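Local coordinates for Non-structural protein 3 (Porcine deltacoronavirus, PDB 6LN0) that combines a macro domain with a papain-like protease domain that probably cleaves the viral replicase polyprotein, at residues C312-I317 with I380-D385. Numbering follows the deposited sequence.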
loop_
_atom_site.group_PDB
_atom_site.type_symbol
_atom_site.label_atom_id
_atom_site.label_comp_id
_atom_site.label_asym_id
_atom_site.label_seq_id
_atom_site.Cartn_x
_atom_site.Cartn_y
_atom_site.Cartn_z
ATOM N N CYS A 312 -5.535 -22.286 17.199
ATOM C CA CYS A 312 -5.299 -23.715 17.342
ATOM C C CYS A 312 -3.876 -23.974 17.811
ATOM O O CYS A 312 -2.929 -23.598 17.104
ATOM C CB CYS A 312 -5.530 -24.420 16.018
ATOM S SG CYS A 312 -5.125 -26.154 16.119
ATOM N N PRO A 313 -3.659 -24.643 18.948
ATOM C CA PRO A 313 -2.275 -24.876 19.376
ATOM C C PRO A 313 -1.516 -25.825 18.463
ATOM O O PRO A 313 -0.291 -25.707 18.385
ATOM C CB PRO A 313 -2.435 -25.441 20.800
ATOM C CG PRO A 313 -3.767 -26.044 20.815
ATOM C CD PRO A 313 -4.629 -25.214 19.898
ATOM N N GLN A 314 -2.194 -26.759 17.777
ATOM C CA GLN A 314 -1.510 -27.607 16.792
ATOM C C GLN A 314 -0.904 -26.766 15.679
ATOM O O GLN A 314 0.214 -27.038 15.225
ATOM C CB GLN A 314 -2.469 -28.635 16.175
ATOM C CG GLN A 314 -3.098 -29.588 17.125
ATOM C CD GLN A 314 -4.021 -30.578 16.430
ATOM O OE1 GLN A 314 -4.453 -30.349 15.296
ATOM N NE2 GLN A 314 -4.327 -31.696 17.113
ATOM N N GLN A 315 -1.649 -25.755 15.210
ATOM C CA GLN A 315 -1.131 -24.790 14.242
ATOM C C GLN A 315 0.182 -24.177 14.716
ATOM O O GLN A 315 1.153 -24.089 13.961
ATOM C CB GLN A 315 -2.161 -23.685 14.009
ATOM C CG GLN A 315 -3.021 -23.811 12.758
ATOM C CD GLN A 315 -3.804 -22.516 12.473
ATOM O OE1 GLN A 315 -4.609 -22.065 13.299
ATOM N NE2 GLN A 315 -3.558 -21.913 11.309
ATOM N N VAL A 316 0.231 -23.756 15.977
ATOM C CA VAL A 316 1.420 -23.079 16.480
ATOM C C VAL A 316 2.607 -24.034 16.503
ATOM O O VAL A 316 3.659 -23.750 15.919
ATOM C CB VAL A 316 1.150 -22.475 17.867
ATOM C CG1 VAL A 316 2.425 -21.868 18.437
ATOM C CG2 VAL A 316 0.013 -21.466 17.779
ATOM N N ILE A 317 2.464 -25.183 17.177
ATOM C CA ILE A 317 3.616 -26.067 17.305
ATOM C C ILE A 317 4.067 -26.560 15.934
ATOM O O ILE A 317 5.265 -26.762 15.700
ATOM C CB ILE A 317 3.335 -27.241 18.278
ATOM C CG1 ILE A 317 4.618 -28.025 18.477
ATOM C CG2 ILE A 317 2.267 -28.201 17.757
ATOM C CD1 ILE A 317 5.742 -27.172 19.021
ATOM N N ILE A 380 0.936 -34.778 16.424
ATOM C CA ILE A 380 -0.301 -34.050 16.656
ATOM C C ILE A 380 -1.459 -34.951 16.285
ATOM O O ILE A 380 -1.388 -35.730 15.329
ATOM C CB ILE A 380 -0.399 -32.696 15.899
ATOM C CG1 ILE A 380 -0.117 -32.841 14.411
ATOM C CG2 ILE A 380 0.493 -31.633 16.543
ATOM C CD1 ILE A 380 -0.564 -31.587 13.608
ATOM N N GLY A 381 -2.521 -34.835 17.065
ATOM C CA GLY A 381 -3.740 -35.597 16.890
ATOM C C GLY A 381 -4.640 -35.234 18.046
ATOM O O GLY A 381 -4.343 -34.302 18.791
ATOM N N THR A 382 -5.723 -35.979 18.232
ATOM C CA THR A 382 -6.509 -35.804 19.451
ATOM C C THR A 382 -6.852 -37.147 20.072
ATOM O O THR A 382 -7.429 -38.005 19.402
ATOM C CB THR A 382 -7.792 -35.041 19.178
ATOM O OG1 THR A 382 -7.469 -33.874 18.433
ATOM C CG2 THR A 382 -8.442 -34.650 20.509
ATOM N N SER A 383 -6.517 -37.314 21.349
ATOM C CA SER A 383 -7.000 -38.441 22.142
ATOM C C SER A 383 -7.247 -38.014 23.580
ATOM O O SER A 383 -6.637 -37.068 24.084
ATOM C CB SER A 383 -6.030 -39.625 22.154
ATOM O OG SER A 383 -6.641 -40.780 22.745
ATOM N N ALA A 384 -8.124 -38.769 24.243
ATOM C CA ALA A 384 -8.457 -38.556 25.641
ATOM C C ALA A 384 -7.456 -39.182 26.602
ATOM O O ALA A 384 -7.569 -38.958 27.809
ATOM C CB ALA A 384 -9.853 -39.107 25.916
ATOM N N ASP A 385 -6.482 -39.945 26.112
ATOM C CA ASP A 385 -5.565 -40.638 27.007
ATOM C C ASP A 385 -4.595 -39.652 27.646
ATOM O O ASP A 385 -4.522 -38.478 27.276
ATOM C CB ASP A 385 -4.790 -41.722 26.262
ATOM C CG ASP A 385 -5.703 -42.675 25.516
ATOM O OD1 ASP A 385 -6.882 -42.313 25.292
ATOM O OD2 ASP A 385 -5.253 -43.773 25.136
#
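Gln-314 reaches from the first turn of its helix across to the strand that carries Ile-380, Gly-381 and Thr-382, and two isoleucines close the contact beside it. The glutamine is long enough to bridge the two elements: its CG stands anti to the carbonyl carbon (chi1 -60°) and the chain then runs out straight, carrying the amide nitrogen to the Gly-381 carbonyl. NE2 comes to rest 3.1 Å from Gly-381 O, its nearest approach to the strand, and Thr-382 OG1 lies farther off, 4.0 Å from the same Gln-314 NE2. The same nitrogen donates a hydrogen bond to Val-418 O of strand 416-423, which ties the amide to the adjoining strand. Glycine suits position 381 because the backbone there is almost fully stretched (phi 176°), a conformation more easily reached by a residue with no CB.

Lower down the same side chain the contact is oily. The aliphatic stem of Gln-314 runs at a slant to Ile-380, with CG 4.2 Å from Ile-380 CG2. This same methyl lies 4.0 Å from Ile-317 CG2, where the two isoleucines pass each other in opposite senses. Beta-branching serves both: each offers its CG2 to the other, and the rest of Ile-317 turns back into its own side of the fold.

Cys-312 caps the helix start, its SG accepting a weak bond from Gln-315 N at 3.6 Å. In the papain-like protease fold, helix 313-322 here rests against a beta-sheet that includes strand 376-383; its opening turn, 313-317, runs roughly antiparallel to 380-383, at 152°. Ile-317 packs on Leu-268 and Phe-269 of helix 260-270, while Ile-380 pairs through its backbone with Ile-345 and Val-347 and touches Ala-419 of strand 416-423.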